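Local atomic coordinates of trehalose-6-phosphate phosphatase (PDB entry 5DX9), a protein that belongs to the HAD (haloacid dehalogenase-like) superfamily as a trehalose-phosphatase family member and carries a magnesium ion beside a glycan-binding pocket. Residues Asn19-Leu24 / Asp57-Val62; Glu200-Asp205 / Pro259-Thr264. All coordinates share one frame; numbering follows the deposited sequence.

How the interactions relate
Interactions 1 and 2 follow each other along the chain and lie on the same side of its centre, with about 14 Å between their own centres. Asp205 joins them: its OD2 is 2.9 Å from Asn19 N and its backbone N is 3.1 Å from Lys20 O, both probable hydrogen bonds, so the end of the 200-205 loop is fixed to the start of strand 21-25. Val61 also packs on Asn201. Bound 6-O-phosphono-alpha-D-glucopyranose lies about 14 Å from the side chain of Val62 in interaction 1. Just past strand 21-25, Asn26 and Asp28 bind the magnesium ion together with Asp212, which follows strand 206-211.

Interaction 1: residues Asn19-Leu24 / Asp57-Val62; sequences NKRLLL and DPKNVV
Arg21 reaches back over its neighbour strand and uses the side chain of its own bridge partner, Asn60, as an acceptor: NE gives a hydrogen bond to Asn60 OD1 at 2.7 Å, arriving in the amide plane on a lone pair of the oxygen. The guanidinium and amide planes stand 59° apart. With CG beside the backbone N (chi1 -56°) and the chain bent at chi3, the guanidinium swings toward 57-60, where Lys59 CB sits over one face, toward its rim. NH2 points to Asp57 OD2 in what is modelled as a salt bridge, but the two atoms are too close together for its geometry to be trusted. Asn60 ND2 bonds to Leu54 O and Tyr15 OH; the carbonyl Leu54 O on the nitrogen side and Arg21 NE on the oxygen side agree with the modelled amide orientation. Backbone bonds run Arg21 N to Lys59 O, Val61 N to Arg21 O (2.7 Å) and Leu23 N to Val61 O, pairing 21-24 with 60-62 as neighbouring parallel strands. They are the two strands of a right-handed beta-alpha-beta crossover through helix 45-56, within the Rossmann-like core of the HAD fold. Leu22 and Val61 share one face, CD1 meeting CG1 at 3.5 Å, while Leu23 lays CD1 against the Asn60 amide carbon CG at 3.7 Å on the other face. Ahead of strand 60-62, Asp57 OD1 accepts from Lys59 N at 2.7 Å, an Asx turn within the type I turn Asp57-Asn60.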
loop_
_atom_site.group_PDB
_atom_site.type_symbol
_atom_site.label_atom_id
_atom_site.label_comp_id
_atom_site.label_asym_id
_atom_site.label_seq_id
_atom_site.Cartn_x
_atom_site.Cartn_y
_atom_site.Cartn_z
ATOM N N ASN A 19 -10.387 -8.142 -19.017
ATOM C CA ASN A 19 -11.687 -8.592 -18.531
ATOM C C ASN A 19 -11.913 -8.200 -17.075
ATOM O O ASN A 19 -12.967 -7.672 -16.723
ATOM C CB ASN A 19 -11.820 -10.107 -18.692
ATOM C CG ASN A 19 -11.810 -10.540 -20.147
ATOM O OD1 ASN A 19 -12.400 -9.880 -21.007
ATOM N ND2 ASN A 19 -11.135 -11.650 -20.430
ATOM N N LYS A 20 -10.919 -8.465 -16.231
ATOM C CA LYS A 20 -10.983 -8.067 -14.828
ATOM C C LYS A 20 -9.687 -7.390 -14.397
ATOM O O LYS A 20 -8.602 -7.952 -14.538
ATOM C CB LYS A 20 -11.276 -9.271 -13.934
ATOM C CG LYS A 20 -11.830 -8.885 -12.574
ATOM C CD LYS A 20 -13.093 -9.664 -12.259
ATOM C CE LYS A 20 -13.932 -8.962 -11.208
ATOM N NZ LYS A 20 -14.491 -7.681 -11.731
ATOM N N ARG A 21 -9.808 -6.182 -13.857
ATOM C CA ARG A 21 -8.642 -5.362 -13.558
ATOM C C ARG A 21 -8.470 -5.088 -12.063
ATOM O O ARG A 21 -9.381 -4.593 -11.398
ATOM C CB ARG A 21 -8.733 -4.044 -14.330
ATOM C CG ARG A 21 -8.874 -4.241 -15.836
ATOM C CD ARG A 21 -8.876 -2.921 -16.582
ATOM N NE ARG A 21 -10.120 -2.189 -16.377
ATOM C CZ ARG A 21 -11.046 -2.010 -17.313
ATOM N NH1 ARG A 21 -10.863 -2.500 -18.533
ATOM N NH2 ARG A 21 -12.151 -1.332 -17.031
ATOM N N LEU A 22 -7.293 -5.425 -11.544
ATOM C CA LEU A 22 -6.938 -5.126 -10.161
ATOM C C LEU A 22 -6.166 -3.811 -10.105
ATOM O O LEU A 22 -5.048 -3.717 -10.614
ATOM C CB LEU A 22 -6.114 -6.268 -9.560
ATOM C CG LEU A 22 -5.928 -6.292 -8.040
ATOM C CD1 LEU A 22 -7.274 -6.268 -7.330
ATOM C CD2 LEU A 22 -5.126 -7.516 -7.623
ATOM N N LEU A 23 -6.769 -2.793 -9.500
ATOM C CA LEU A 23 -6.161 -1.469 -9.461
ATOM C C LEU A 23 -5.818 -1.061 -8.029
ATOM O O LEU A 23 -6.704 -0.816 -7.209
ATOM C CB LEU A 23 -7.090 -0.433 -10.099
ATOM C CG LEU A 23 -7.552 -0.729 -11.529
ATOM C CD1 LEU A 23 -8.432 0.406 -12.065
ATOM C CD2 LEU A 23 -6.356 -0.981 -12.439
ATOM N N LEU A 24 -4.523 -0.974 -7.743
ATOM C CA LEU A 24 -4.055 -0.751 -6.381
ATOM C C LEU A 24 -3.294 0.561 -6.246
ATOM O O LEU A 24 -2.264 0.761 -6.890
ATOM C CB LEU A 24 -3.178 -1.920 -5.940
ATOM C CG LEU A 24 -3.838 -3.285 -6.152
ATOM C CD1 LEU A 24 -2.858 -4.420 -5.888
ATOM C CD2 LEU A 24 -5.083 -3.420 -5.285
ATOM N N ASP A 57 -16.759 1.125 -12.685
ATOM C CA ASP A 57 -16.608 -0.001 -13.601
ATOM C C ASP A 57 -16.602 -1.322 -12.839
ATOM O O ASP A 57 -15.748 -1.551 -11.983
ATOM C CB ASP A 57 -15.325 0.143 -14.425
ATOM C CG ASP A 57 -15.208 -0.898 -15.529
ATOM O OD1 ASP A 57 -15.971 -1.889 -15.524
ATOM O OD2 ASP A 57 -14.336 -0.728 -16.406
ATOM N N PRO A 58 -17.565 -2.201 -13.153
ATOM C CA PRO A 58 -17.647 -3.541 -12.559
ATOM C C PRO A 58 -16.446 -4.412 -12.922
ATOM O O PRO A 58 -16.182 -5.407 -12.251
ATOM C CB PRO A 58 -18.936 -4.112 -13.160
ATOM C CG PRO A 58 -19.730 -2.914 -13.574
ATOM C CD PRO A 58 -18.717 -1.909 -14.021
ATOM N N LYS A 59 -15.734 -4.038 -13.981
ATOM C CA LYS A 59 -14.556 -4.779 -14.418
ATOM C C LYS A 59 -13.379 -4.552 -13.470
ATOM O O LYS A 59 -12.431 -5.339 -13.435
ATOM C CB LYS A 59 -14.175 -4.376 -15.846
ATOM C CG LYS A 59 -15.057 -4.996 -16.922
ATOM C CD LYS A 59 -14.890 -4.300 -18.267
ATOM C CE LYS A 59 -16.040 -3.334 -18.540
ATOM N NZ LYS A 59 -15.935 -2.692 -19.886
ATOM N N ASN A 60 -13.458 -3.476 -12.693
ATOM C CA ASN A 60 -12.371 -3.091 -11.799
ATOM C C ASN A 60 -12.560 -3.540 -10.352
ATOM O O ASN A 60 -13.668 -3.507 -9.814
ATOM C CB ASN A 60 -12.187 -1.573 -11.827
ATOM C CG ASN A 60 -11.632 -1.079 -13.145
ATOM O OD1 ASN A 60 -10.950 -1.814 -13.856
ATOM N ND2 ASN A 60 -11.919 0.174 -13.476
ATOM N N VAL A 61 -11.465 -3.967 -9.734
ATOM C CA VAL A 61 -11.411 -4.134 -8.284
ATOM C C VAL A 61 -10.403 -3.138 -7.733
ATOM O O VAL A 61 -9.197 -3.302 -7.914
ATOM C CB VAL A 61 -11.021 -5.557 -7.872
ATOM C CG1 VAL A 61 -10.627 -5.591 -6.400
ATOM C CG2 VAL A 61 -12.167 -6.513 -8.149
ATOM N N VAL A 62 -10.903 -2.102 -7.072
ATOM C CA VAL A 62 -10.073 -0.969 -6.688
ATOM C C VAL A 62 -9.838 -0.902 -5.180
ATOM O O VAL A 62 -10.778 -0.958 -4.387
ATOM C CB VAL A 62 -10.702 0.352 -7.154
ATOM C CG1 VAL A 62 -9.703 1.490 -7.028
ATOM C CG2 VAL A 62 -11.191 0.218 -8.590
#

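Interaction 2: residues Glu200-Asp205 / Pro259-Thr264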
loop_
_atom_site.group_PDB
_atom_site.type_symbol
_atom_site.label_atom_id
_atom_site.label_comp_id
_atom_site.label_asym_id
_atom_site.label_seq_id
_atom_site.Cartn_x
_atom_site.Cartn_y
_atom_site.Cartn_z
ATOM N N GLU A 200 -7.888 -13.705 -4.007
ATOM C CA GLU A 200 -9.329 -13.494 -4.082
ATOM C C GLU A 200 -9.817 -13.363 -5.518
ATOM O O GLU A 200 -10.957 -13.707 -5.824
ATOM C CB GLU A 200 -9.733 -12.242 -3.306
ATOM C CG GLU A 200 -9.616 -12.340 -1.800
ATOM C CD GLU A 200 -10.069 -11.062 -1.118
ATOM O OE1 GLU A 200 -9.783 -10.890 0.086
ATOM O OE2 GLU A 200 -10.712 -10.228 -1.793
ATOM N N ASN A 201 -8.956 -12.853 -6.393
ATOM C CA ASN A 201 -9.360 -12.534 -7.758
ATOM C C ASN A 201 -8.461 -13.173 -8.803
ATOM O O ASN A 201 -7.707 -12.483 -9.490
ATOM C CB ASN A 201 -9.385 -11.023 -7.953
ATOM C CG ASN A 201 -10.282 -10.326 -6.954
ATOM O OD1 ASN A 201 -9.860 -10.011 -5.840
ATOM N ND2 ASN A 201 -11.530 -10.089 -7.342
ATOM N N PRO A 202 -8.550 -14.503 -8.932
ATOM C CA PRO A 202 -7.714 -15.308 -9.828
ATOM C C PRO A 202 -7.990 -15.035 -11.300
ATOM O O PRO A 202 -7.266 -15.535 -12.158
ATOM C CB PRO A 202 -8.098 -16.752 -9.471
ATOM C CG PRO A 202 -8.820 -16.666 -8.166
ATOM C CD PRO A 202 -9.489 -15.334 -8.162
ATOM N N ASP A 203 -9.028 -14.257 -11.587
ATOM C CA ASP A 203 -9.405 -13.974 -12.967
ATOM C C ASP A 203 -8.837 -12.645 -13.451
ATOM O O ASP A 203 -9.087 -12.229 -14.582
ATOM C CB ASP A 203 -10.927 -13.982 -13.115
ATOM C CG ASP A 203 -11.613 -13.030 -12.154
ATOM O OD1 ASP A 203 -12.692 -12.511 -12.513
ATOM O OD2 ASP A 203 -11.076 -12.799 -11.047
ATOM N N VAL A 204 -8.076 -11.980 -12.588
ATOM C CA VAL A 204 -7.435 -10.720 -12.944
ATOM C C VAL A 204 -6.417 -10.923 -14.062
ATOM O O VAL A 204 -5.588 -11.830 -13.998
ATOM C CB VAL A 204 -6.739 -10.083 -11.728
ATOM C CG1 VAL A 204 -5.819 -8.956 -12.167
ATOM C CG2 VAL A 204 -7.770 -9.586 -10.737
ATOM N N ASP A 205 -6.488 -10.083 -15.091
ATOM C CA ASP A 205 -5.558 -10.176 -16.214
ATOM C C ASP A 205 -4.835 -8.852 -16.456
ATOM O O ASP A 205 -4.056 -8.721 -17.400
ATOM C CB ASP A 205 -6.290 -10.627 -17.485
ATOM C CG ASP A 205 -7.478 -9.750 -17.818
ATOM O OD1 ASP A 205 -7.918 -8.989 -16.935
ATOM O OD2 ASP A 205 -7.977 -9.826 -18.963
ATOM N N PRO A 259 -8.452 -24.063 -1.295
ATOM C CA PRO A 259 -7.666 -24.680 -2.365
ATOM C C PRO A 259 -6.597 -23.751 -2.925
ATOM O O PRO A 259 -6.649 -22.540 -2.705
ATOM C CB PRO A 259 -8.721 -24.976 -3.428
ATOM C CG PRO A 259 -9.683 -23.842 -3.283
ATOM C CD PRO A 259 -9.720 -23.511 -1.803
ATOM N N ASP A 260 -5.632 -24.324 -3.638
ATOM C CA ASP A 260 -4.693 -23.533 -4.418
ATOM C C ASP A 260 -5.431 -22.992 -5.632
ATOM O O ASP A 260 -6.334 -23.646 -6.152
ATOM C CB ASP A 260 -3.487 -24.369 -4.848
ATOM C CG ASP A 260 -2.639 -24.816 -3.676
ATOM O OD1 ASP A 260 -3.115 -24.722 -2.526
ATOM O OD2 ASP A 260 -1.497 -25.264 -3.904
ATOM N N VAL A 261 -5.058 -21.803 -6.085
ATOM C CA VAL A 261 -5.735 -21.208 -7.227
ATOM C C VAL A 261 -4.788 -21.005 -8.406
ATOM O O VAL A 261 -3.590 -20.783 -8.224
ATOM C CB VAL A 261 -6.376 -19.858 -6.860
ATOM C CG1 VAL A 261 -5.330 -18.761 -6.847
ATOM C CG2 VAL A 261 -7.479 -19.519 -7.840
ATOM N N GLU A 262 -5.331 -21.099 -9.614
ATOM C CA GLU A 262 -4.579 -20.765 -10.816
ATOM C C GLU A 262 -4.808 -19.309 -11.184
ATOM O O GLU A 262 -5.942 -18.898 -11.435
ATOM C CB GLU A 262 -4.975 -21.668 -11.984
ATOM C CG GLU A 262 -4.083 -22.879 -12.168
ATOM C CD GLU A 262 -4.353 -23.599 -13.475
ATOM O OE1 GLU A 262 -4.215 -24.841 -13.509
ATOM O OE2 GLU A 262 -4.698 -22.921 -14.468
ATOM N N LEU A 263 -3.734 -18.527 -11.212
ATOM C CA LEU A 263 -3.838 -17.110 -11.542
ATOM C C LEU A 263 -3.887 -16.894 -13.050
ATOM O O LEU A 263 -3.200 -17.573 -13.809
ATOM C CB LEU A 263 -2.668 -16.327 -10.941
ATOM C CG LEU A 263 -2.548 -16.358 -9.417
ATOM C CD1 LEU A 263 -1.411 -15.454 -8.953
ATOM C CD2 LEU A 263 -3.864 -15.951 -8.773
ATOM N N THR A 264 -4.704 -15.937 -13.474
ATOM C CA THR A 264 -4.807 -15.588 -14.883
ATOM C C THR A 264 -3.701 -14.616 -15.275
ATOM O O THR A 264 -3.237 -14.609 -16.415
ATOM C CB THR A 264 -6.176 -14.959 -15.205
ATOM O OG1 THR A 264 -7.216 -15.897 -14.905
ATOM C CG2 THR A 264 -6.254 -14.554 -16.673
#
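Pro202 O is gripped twice by one residue, Thr264. The hydroxyl OG1 donates to it at 2.8 Å, in the carbonyl plane and on a lone pair, while the backbone N donates at 2.9 Å from a position tilted 23° out of that plane; the N-H...O angle of 135° shows that this second bond is bent. With OG1 beside the backbone N of Thr264 (chi1 -61°), hydroxyl and amide can both be turned to the same oxygen. CG2 is then directed to the far end of the loop, 4.0 Å from Asp205 CB, and Thr264 CB rests on Val204 O at 3.4 Å. Earlier in the strand the Pro202 ring crosses the Val261 side chain at about a right angle, though the modelled spacing between the two is too tight to be trusted. Pro202 CB is 3.6 Å from Glu262 O, and Leu263 CD2 is 4.0 Å from Pro202 CA. Strand 261-263 pairs on its own account with strand 238-240, antiparallel, through Val261 with Met240 and Leu263 with Val238. What it meets here is a type I beta turn, Asn201 to Val204, connecting helix 190-200 to strand 206-211 in the alpha/beta core of this HAD-family protein.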